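Local coordinates for aminotransferase, class V family protein (Trichomonas vaginalis, PDB 5F8V), which probably catalyses the pyridoxal-phosphate-dependent amino transfer between O-phospho-L-serine and 2-oxoglutarate in the second step of serine synthesis from 3-phosphoglycerate, at residues 353-356 against 357-361; 325-328 against 329-333; 361-364 against 365-369; 15-18 against 19-22. All coordinates share one frame; numbering follows the deposited sequence.

The four contacts are local, and they illustrate how helices of this class-V aminotransferase begin, run on and end. Nearest the N terminus, contact 4 (15-22) turns the loop after strand 7-8 into helix 18-26, beside the second subunit. Much later, contact 2 (325-333) closes helix 318-329 and hands the chain to strand 333-334. Contact 1 (353-361) then opens helix 355-367 and contact 3 (361-369) finishes it, the two sharing L361. None encloses another along the sequence, but contact 2 packs against both later ones: L333 lies on helix 355-367, and a salt bridge joins R331 NH1 to E367 OE1 at 2.8 Å. Contact 4 stands apart, touching none of the others.

Contact 1. Residues 353-356 against 357-361; sequences CPME and AVDAL
D359 N gives M355 O a nearly straight bond of 2.9 Å (168°), the first strong helical bond in the opening turn of the C-terminal helix 355-367; A360 N follows to E356 O. P354 holds the N-cap position, and two successive amides turn to its oxygen: A357 N lies 3.0 Å and V358 N 3.4 Å from P354 O, both bonds weak, the first through its bent angle of 127°. The D359 side chain folds back over this turn, a chi1 of -78° bringing OD1 to 4.0 Å from M355 SD, where the two side chains cross at a slant. D359 OD1 also makes a long, weak ion pair with K280, while E356 OE1 is hydrogen-bonded to Y7 OH. On the buried side of the turn A357 and V358 receive the residue before the cap. F9 touches both C353 and A357 there, while V358 packs on K277 and V281 of helix 267-286, so the helix start is seated between the N-terminal segment and that long helix. C353 SG reaches both side chains at once, lying 4.2 Å from A357 CB and equally far from V358 CG2.

Contact 2. Residues 325-328 against 329-333; sequences VNFC and TQRKL
V325 O is gripped twice by T329, through the backbone N at 2.7 Å and through the hydroxyl OG1 at 2.8 Å. The amide comes in nearly straight, whereas the hydroxyl stands above the carbonyl plane; a chi1 of -52° sets OG1 on the same side as the backbone N of T329 and directs it back down the helix. Further on, helix 318-329 ends in a Schellman motif with K332, at positive phi, as its C-prime residue: L333 N bonds to C328 O at 3.0 Å and K332 N to T329 O. C328 O also accepts from R331 N, one donor coming from above the carbonyl plane and the other from below. Q330 N bonds to N326 O at 2.8 Å, with a weak second bond from the side-chain NE2 to the same oxygen.

The R331 chain runs out beside the F327 ring in a common direction, with ring and guanidinium planes 28° apart. The approach is oblique, NE lying 3.7 Å from both CE1 and CZ of F327. The guanidinium has a second anchor in a salt bridge to E367, and the F327 ring meets W368 edge-to-face, tying this helix end to that of helix 355-367. L333, where strand 333-334 begins, also packs on that helix. Within the turn it closes over the helix end, its CB resting 3.9 Å from C328 CB.

Contact 3. Residues 361-364 against 365-369; sequences LVQA and MKEWP
M365 and L361 meet one turn apart on the buried side of helix 355-367, where M365 SD sits 3.9 Å from L361 CG, sulfur against the leucine branch point. A chi1 of -68° points M365 CG away from the M365 carbonyl carbon, and the chain passes with CG 3.3 Å from L361 O before it bends at chi3 and carries the methyl away.

The polar counterpart on the exposed side is Q363 with E367. Q363 NE2 gives E367 OE2 a weak bond of 3.5 Å, and the amide and carboxylate planes are almost perpendicular, 83° apart. The other oxygen, OE1, is salt-bridged to R331, so the weak amide bond is secondary in holding the carboxylate.

Among the backbone bonds, M365 N to L361 O and K366 N to V362 O, both 3.0 Å, are regular helical ones. At the C-terminal end E367 N bonds to Q363 O and is shared weakly with A364 O. A364 O also accepts from W368 N at 2.9 Å, although W368 has already left helical geometry.

This last turn lies between two other helices. M365 touches A284 and I285 of helix 267-286 on one hand and F324 of helix 318-329 on the other. The W368 ring, meanwhile, meets F324 edge-to-face and also contacts F291 and F371, so the helix end is fixed in an aromatic cluster beside helix 318-329.

Contact 4. Residues 15-18 against 19-22; sequences AVPL and ECLE
The backbone passes from extended V16 and P17 into helix at L18, and P17 O takes up L21 N at 3.2 Å, in the carbonyl plane, with a weaker, bent bond from C20 N; E22 N then gives L18 O a bond of 2.8 Å. V16 faces the new turn across P17. Its CG1 lies against the end of L21, 3.7 Å from both CG and CD2 of that residue, so that a residue before the helix covers one side of its first turn. P17 meets C20 on another side, CB to SG at 3.8 Å, because a chi1 of -65° swings the sulfur toward the proline ring. Here the N-cap position of helix 18-26 is held by a proline. W260 of helix 248-263 touches both P17 and C20, and F253 touches V16. The second subunit is close as well: its E40 accepts a hydrogen bond from V16 N, and its I39 and S37 pack on V16 and L21, so this helix start is part of the dimer interface. E19 forms a salt bridge with R23. Farther along, the extended E22 side chain runs back over L18, bringing OE2 to 3.7 Å from L18 CG.

Contact 1. Residues 353-356 against 357-361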
loop_
_atom_site.group_PDB
_atom_site.type_symbol
_atom_site.label_atom_id
_atom_site.label_comp_id
_atom_site.label_asym_id
_atom_site.label_seq_id
_atom_site.Cartn_x
_atom_site.Cartn_y
_atom_site.Cartn_z
ATOM N N CYS A 353 15.160 5.332 -17.136
ATOM C CA CYS A 353 15.953 6.552 -17.256
ATOM C C CYS A 353 16.471 6.659 -18.693
ATOM O O CYS A 353 17.276 5.831 -19.107
ATOM C CB CYS A 353 17.117 6.568 -16.272
ATOM S SG CYS A 353 18.184 8.006 -16.533
ATOM N N PRO A 354 15.988 7.653 -19.467
ATOM C CA PRO A 354 16.362 7.689 -20.890
ATOM C C PRO A 354 17.844 7.968 -21.106
ATOM O O PRO A 354 18.452 8.685 -20.317
ATOM C CB PRO A 354 15.523 8.851 -21.455
ATOM C CG PRO A 354 14.489 9.133 -20.424
ATOM C CD PRO A 354 15.142 8.802 -19.116
ATOM N N MET A 355 18.408 7.417 -22.178
ATOM C CA MET A 355 19.810 7.675 -22.522
ATOM C C MET A 355 20.048 9.175 -22.752
ATOM O O MET A 355 21.116 9.696 -22.453
ATOM C CB MET A 355 20.226 6.868 -23.762
ATOM C CG MET A 355 21.629 7.160 -24.283
ATOM S SD MET A 355 22.920 7.002 -23.030
ATOM C CE MET A 355 23.139 5.223 -23.047
ATOM N N GLU A 356 19.038 9.851 -23.284
ATOM C CA GLU A 356 19.070 11.294 -23.449
ATOM C C GLU A 356 19.334 12.034 -22.128
ATOM O O GLU A 356 20.055 13.019 -22.121
ATOM C CB GLU A 356 17.749 11.776 -24.032
ATOM C CG GLU A 356 17.788 13.193 -24.550
ATOM C CD GLU A 356 16.489 13.576 -25.212
ATOM O OE1 GLU A 356 15.530 13.924 -24.496
ATOM O OE2 GLU A 356 16.437 13.524 -26.448
ATOM N N ALA A 357 18.726 11.567 -21.035
ATOM C CA ALA A 357 18.922 12.177 -19.714
ATOM C C ALA A 357 20.371 12.061 -19.254
ATOM O O ALA A 357 20.954 13.038 -18.768
ATOM C CB ALA A 357 17.994 11.552 -18.683
ATOM N N VAL A 358 20.936 10.866 -19.421
ATOM C CA VAL A 358 22.332 10.614 -19.096
ATOM C C VAL A 358 23.254 11.503 -19.951
ATOM O O VAL A 358 24.213 12.070 -19.421
ATOM C CB VAL A 358 22.708 9.119 -19.256
ATOM C CG1 VAL A 358 24.211 8.914 -19.132
ATOM C CG2 VAL A 358 21.967 8.257 -18.231
ATOM N N ASP A 359 22.976 11.601 -21.251
ATOM C CA ASP A 359 23.721 12.517 -22.147
ATOM C C ASP A 359 23.689 13.978 -21.676
ATOM O O ASP A 359 24.706 14.651 -21.701
ATOM C CB ASP A 359 23.182 12.475 -23.583
ATOM C CG ASP A 359 23.645 11.264 -24.376
ATOM O OD1 ASP A 359 24.561 10.541 -23.971
ATOM O OD2 ASP A 359 23.073 11.034 -25.458
ATOM N N ALA A 360 22.522 14.457 -21.267
ATOM C CA ALA A 360 22.382 15.799 -20.685
ATOM C C ALA A 360 23.146 15.973 -19.357
ATOM O O ALA A 360 23.733 17.035 -19.111
ATOM C CB ALA A 360 20.921 16.129 -20.483
ATOM N N LEU A 361 23.152 14.934 -18.523
ATOM C CA LEU A 361 23.923 14.962 -17.279
ATOM C C LEU A 361 25.430 15.036 -17.536
ATOM O O LEU A 361 26.121 15.853 -16.933
ATOM C CB LEU A 361 23.595 13.747 -16.399
ATOM C CG LEU A 361 24.344 13.670 -15.069
ATOM C CD1 LEU A 361 24.078 14.919 -14.226
ATOM C CD2 LEU A 361 23.974 12.397 -14.323
#

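Contact 2. Residues 325-328 against 329-333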
loop_
_atom_site.group_PDB
_atom_site.type_symbol
_atom_site.label_atom_id
_atom_site.label_comp_id
_atom_site.label_asym_id
_atom_site.label_seq_id
_atom_site.Cartn_x
_atom_site.Cartn_y
_atom_site.Cartn_z
ATOM N N VAL A 325 24.264 21.484 -7.875
ATOM C CA VAL A 325 22.883 20.979 -7.883
ATOM C C VAL A 325 21.971 21.949 -8.626
ATOM O O VAL A 325 21.159 21.541 -9.470
ATOM C CB VAL A 325 22.350 20.727 -6.447
ATOM C CG1 VAL A 325 20.841 20.513 -6.429
ATOM C CG2 VAL A 325 23.045 19.518 -5.834
ATOM N N ASN A 326 22.096 23.227 -8.289
ATOM C CA ASN A 326 21.315 24.270 -8.953
ATOM C C ASN A 326 21.712 24.478 -10.400
ATOM O O ASN A 326 20.852 24.755 -11.230
ATOM C CB ASN A 326 21.375 25.570 -8.152
ATOM C CG ASN A 326 20.427 25.535 -6.979
ATOM O OD1 ASN A 326 19.205 25.598 -7.166
ATOM N ND2 ASN A 326 20.961 25.388 -5.776
ATOM N N PHE A 327 23.000 24.313 -10.693
ATOM C CA PHE A 327 23.508 24.271 -12.065
ATOM C C PHE A 327 22.782 23.196 -12.883
ATOM O O PHE A 327 22.395 23.437 -14.034
ATOM C CB PHE A 327 25.013 24.002 -12.048
ATOM C CG PHE A 327 25.676 24.089 -13.389
ATOM C CD1 PHE A 327 25.993 22.933 -14.104
ATOM C CD2 PHE A 327 26.018 25.329 -13.930
ATOM C CE1 PHE A 327 26.625 23.015 -15.335
ATOM C CE2 PHE A 327 26.656 25.411 -15.161
ATOM C CZ PHE A 327 26.952 24.254 -15.867
ATOM N N CYS A 328 22.600 22.023 -12.274
ATOM C CA CYS A 328 21.844 20.927 -12.883
ATOM C C CYS A 328 20.344 21.212 -12.935
ATOM O O CYS A 328 19.737 21.035 -13.990
ATOM C CB CYS A 328 22.102 19.611 -12.149
ATOM S SG CYS A 328 23.797 19.041 -12.305
ATOM N N THR A 329 19.763 21.665 -11.817
ATOM C CA THR A 329 18.329 22.007 -11.750
ATOM C C THR A 329 17.925 23.073 -12.782
ATOM O O THR A 329 16.844 22.992 -13.360
ATOM C CB THR A 329 17.917 22.525 -10.349
ATOM O OG1 THR A 329 18.336 21.605 -9.346
ATOM C CG2 THR A 329 16.407 22.715 -10.234
ATOM N N GLN A 330 18.788 24.072 -12.997
ATOM C CA GLN A 330 18.513 25.121 -13.990
ATOM C C GLN A 330 18.600 24.608 -15.442
ATOM O O GLN A 330 18.162 25.295 -16.356
ATOM C CB GLN A 330 19.379 26.383 -13.741
ATOM C CG GLN A 330 20.858 26.267 -14.056
ATOM C CD GLN A 330 21.675 27.478 -13.625
ATOM O OE1 GLN A 330 22.294 28.121 -14.456
ATOM N NE2 GLN A 330 21.688 27.781 -12.328
ATOM N N ARG A 331 19.161 23.407 -15.641
ATOM C CA ARG A 331 19.086 22.668 -16.915
ATOM C C ARG A 331 18.036 21.531 -16.914
ATOM O O ARG A 331 18.104 20.616 -17.740
ATOM C CB ARG A 331 20.461 22.071 -17.236
ATOM C CG ARG A 331 21.581 23.087 -17.366
ATOM C CD ARG A 331 22.943 22.423 -17.311
ATOM N NE ARG A 331 23.978 23.298 -17.864
ATOM C CZ ARG A 331 24.659 23.107 -18.999
ATOM N NH1 ARG A 331 24.468 22.031 -19.778
ATOM N NH2 ARG A 331 25.567 24.014 -19.365
ATOM N N LYS A 332 17.075 21.580 -15.991
ATOM C CA LYS A 332 16.049 20.535 -15.836
ATOM C C LYS A 332 16.597 19.102 -15.579
ATOM O O LYS A 332 15.952 18.102 -15.919
ATOM C CB LYS A 332 15.055 20.570 -17.017
ATOM C CG LYS A 332 14.028 21.696 -16.931
ATOM C CD LYS A 332 12.874 21.515 -17.918
ATOM C CE LYS A 332 11.885 20.421 -17.502
ATOM N NZ LYS A 332 10.999 20.769 -16.347
ATOM N N LEU A 333 17.778 19.026 -14.968
ATOM C CA LEU A 333 18.343 17.771 -14.478
ATOM C C LEU A 333 17.978 17.760 -12.997
ATOM O O LEU A 333 18.603 18.447 -12.201
ATOM C CB LEU A 333 19.859 17.732 -14.686
ATOM C CG LEU A 333 20.364 17.777 -16.131
ATOM C CD1 LEU A 333 21.793 18.286 -16.191
ATOM C CD2 LEU A 333 20.251 16.411 -16.790
#

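Contact 3. Residues 361-364 against 365-369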
loop_
_atom_site.group_PDB
_atom_site.type_symbol
_atom_site.label_atom_id
_atom_site.label_comp_id
_atom_site.label_asym_id
_atom_site.label_seq_id
_atom_site.Cartn_x
_atom_site.Cartn_y
_atom_site.Cartn_z
ATOM N N LEU A 361 23.152 14.934 -18.523
ATOM C CA LEU A 361 23.923 14.962 -17.279
ATOM C C LEU A 361 25.430 15.036 -17.536
ATOM O O LEU A 361 26.121 15.853 -16.933
ATOM C CB LEU A 361 23.595 13.747 -16.399
ATOM C CG LEU A 361 24.344 13.670 -15.069
ATOM C CD1 LEU A 361 24.078 14.919 -14.226
ATOM C CD2 LEU A 361 23.974 12.397 -14.323
ATOM N N VAL A 362 25.920 14.186 -18.435
ATOM C CA VAL A 362 27.342 14.145 -18.812
ATOM C C VAL A 362 27.815 15.494 -19.369
ATOM O O VAL A 362 28.928 15.941 -19.057
ATOM C CB VAL A 362 27.617 13.006 -19.828
ATOM C CG1 VAL A 362 29.009 13.107 -20.451
ATOM C CG2 VAL A 362 27.434 11.641 -19.166
ATOM N N GLN A 363 26.976 16.129 -20.186
ATOM C CA GLN A 363 27.275 17.466 -20.706
ATOM C C GLN A 363 27.355 18.511 -19.593
ATOM O O GLN A 363 28.276 19.332 -19.586
ATOM C CB GLN A 363 26.256 17.907 -21.769
ATOM C CG GLN A 363 26.400 17.210 -23.116
ATOM C CD GLN A 363 27.811 17.286 -23.683
ATOM O OE1 GLN A 363 28.502 16.267 -23.802
ATOM N NE2 GLN A 363 28.264 18.493 -23.977
ATOM N N ALA A 364 26.409 18.475 -18.657
ATOM C CA ALA A 364 26.426 19.395 -17.523
ATOM C C ALA A 364 27.712 19.242 -16.712
ATOM O O ALA A 364 28.355 20.235 -16.361
ATOM C CB ALA A 364 25.204 19.190 -16.641
ATOM N N MET A 365 28.103 17.996 -16.458
ATOM C CA MET A 365 29.302 17.706 -15.678
ATOM C C MET A 365 30.571 18.180 -16.392
ATOM O O MET A 365 31.494 18.670 -15.741
ATOM C CB MET A 365 29.378 16.206 -15.346
ATOM C CG MET A 365 28.287 15.756 -14.386
ATOM S SD MET A 365 28.124 13.966 -14.188
ATOM C CE MET A 365 29.739 13.584 -13.511
ATOM N N LYS A 366 30.597 18.047 -17.718
ATOM C CA LYS A 366 31.722 18.504 -18.541
ATOM C C LYS A 366 31.797 20.036 -18.598
ATOM O O LYS A 366 32.884 20.595 -18.626
ATOM C CB LYS A 366 31.605 17.935 -19.963
ATOM C CG LYS A 366 32.800 18.164 -20.879
ATOM C CD LYS A 366 33.961 17.241 -20.537
ATOM C CE LYS A 366 35.187 17.564 -21.387
ATOM N NZ LYS A 366 36.372 16.762 -20.973
ATOM N N GLU A 367 30.644 20.700 -18.608
ATOM C CA GLU A 367 30.586 22.169 -18.723
ATOM C C GLU A 367 30.678 22.923 -17.393
ATOM O O GLU A 367 30.901 24.131 -17.392
ATOM C CB GLU A 367 29.316 22.575 -19.475
ATOM C CG GLU A 367 29.394 22.255 -20.964
ATOM C CD GLU A 367 28.045 22.057 -21.637
ATOM O OE1 GLU A 367 26.986 22.196 -20.983
ATOM O OE2 GLU A 367 28.049 21.757 -22.852
ATOM N N TRP A 368 30.490 22.220 -16.276
ATOM C CA TRP A 368 30.626 22.805 -14.950
ATOM C C TRP A 368 31.993 23.524 -14.833
ATOM O O TRP A 368 33.027 22.893 -15.030
ATOM C CB TRP A 368 30.465 21.706 -13.891
ATOM C CG TRP A 368 30.809 22.105 -12.495
ATOM C CD1 TRP A 368 31.801 21.592 -11.730
ATOM C CD2 TRP A 368 30.153 23.096 -11.696
ATOM N NE1 TRP A 368 31.815 22.199 -10.499
ATOM C CE2 TRP A 368 30.807 23.125 -10.452
ATOM C CE3 TRP A 368 29.068 23.950 -11.909
ATOM C CZ2 TRP A 368 30.423 23.990 -9.422
ATOM C CZ3 TRP A 368 28.689 24.815 -10.890
ATOM C CH2 TRP A 368 29.362 24.824 -9.660
ATOM N N PRO A 369 31.997 24.853 -14.568
ATOM C CA PRO A 369 33.286 25.575 -14.517
ATOM C C PRO A 369 34.243 25.110 -13.405
ATOM O O PRO A 369 35.452 25.287 -13.539
ATOM C CB PRO A 369 32.870 27.043 -14.316
ATOM C CG PRO A 369 31.490 26.983 -13.747
ATOM C CD PRO A 369 30.859 25.774 -14.383
#

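Contact 4. Residues 15-18 against 19-22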
loop_
_atom_site.group_PDB
_atom_site.type_symbol
_atom_site.label_atom_id
_atom_site.label_comp_id
_atom_site.label_asym_id
_atom_site.label_seq_id
_atom_site.Cartn_x
_atom_site.Cartn_y
_atom_site.Cartn_z
ATOM N N ALA A 15 11.589 7.621 -12.176
ATOM C CA ALA A 15 11.132 7.745 -13.556
ATOM C C ALA A 15 10.468 6.463 -14.045
ATOM O O ALA A 15 10.885 5.356 -13.700
ATOM C CB ALA A 15 12.299 8.108 -14.469
ATOM N N VAL A 16 9.420 6.644 -14.839
ATOM C CA VAL A 16 8.617 5.562 -15.376
ATOM C C VAL A 16 8.621 5.726 -16.907
ATOM O O VAL A 16 8.819 6.834 -17.397
ATOM C CB VAL A 16 7.212 5.605 -14.713
ATOM C CG1 VAL A 16 6.093 5.154 -15.622
ATOM C CG2 VAL A 16 7.228 4.774 -13.432
ATOM N N PRO A 17 8.426 4.623 -17.665
ATOM C CA PRO A 17 8.355 4.765 -19.125
ATOM C C PRO A 17 7.170 5.624 -19.558
ATOM O O PRO A 17 6.047 5.392 -19.100
ATOM C CB PRO A 17 8.194 3.317 -19.609
ATOM C CG PRO A 17 8.782 2.493 -18.529
ATOM C CD PRO A 17 8.404 3.203 -17.265
ATOM N N LEU A 18 7.424 6.626 -20.406
ATOM C CA LEU A 18 6.370 7.549 -20.849
ATOM C C LEU A 18 5.210 6.810 -21.533
ATOM O O LEU A 18 4.045 7.142 -21.307
ATOM C CB LEU A 18 6.944 8.628 -21.778
ATOM C CG LEU A 18 6.006 9.748 -22.241
ATOM C CD1 LEU A 18 5.315 10.446 -21.077
ATOM C CD2 LEU A 18 6.775 10.754 -23.082
ATOM N N GLU A 19 5.544 5.796 -22.330
ATOM C CA GLU A 19 4.557 4.912 -22.973
ATOM C C GLU A 19 3.567 4.336 -21.955
ATOM O O GLU A 19 2.377 4.251 -22.233
ATOM C CB GLU A 19 5.244 3.725 -23.670
ATOM C CG GLU A 19 6.177 4.048 -24.834
ATOM C CD GLU A 19 7.097 2.872 -25.164
ATOM O OE1 GLU A 19 8.334 3.000 -24.999
ATOM O OE2 GLU A 19 6.575 1.804 -25.564
ATOM N N CYS A 20 4.074 3.917 -20.799
ATOM C CA CYS A 20 3.231 3.373 -19.739
ATOM C C CYS A 20 2.314 4.440 -19.143
ATOM O O CYS A 20 1.137 4.184 -18.895
ATOM C CB CYS A 20 4.078 2.713 -18.653
ATOM S SG CYS A 20 4.988 1.262 -19.234
ATOM N N LEU A 21 2.838 5.643 -18.947
ATOM C CA LEU A 21 2.018 6.756 -18.472
ATOM C C LEU A 21 0.930 7.098 -19.506
ATOM O O LEU A 21 -0.238 7.300 -19.155
ATOM C CB LEU A 21 2.888 7.974 -18.151
ATOM C CG LEU A 21 3.951 7.801 -17.059
ATOM C CD1 LEU A 21 4.963 8.937 -17.094
ATOM C CD2 LEU A 21 3.326 7.676 -15.673
ATOM N N GLU A 22 1.313 7.128 -20.783
ATOM C CA GLU A 22 0.367 7.428 -21.869
ATOM C C GLU A 22 -0.712 6.353 -22.018
ATOM O O GLU A 22 -1.883 6.681 -22.196
ATOM C CB GLU A 22 1.112 7.628 -23.191
ATOM C CG GLU A 22 1.937 8.905 -23.192
ATOM C CD GLU A 22 2.865 9.044 -24.382
ATOM O OE1 GLU A 22 3.224 8.020 -25.010
ATOM O OE2 GLU A 22 3.250 10.198 -24.671
#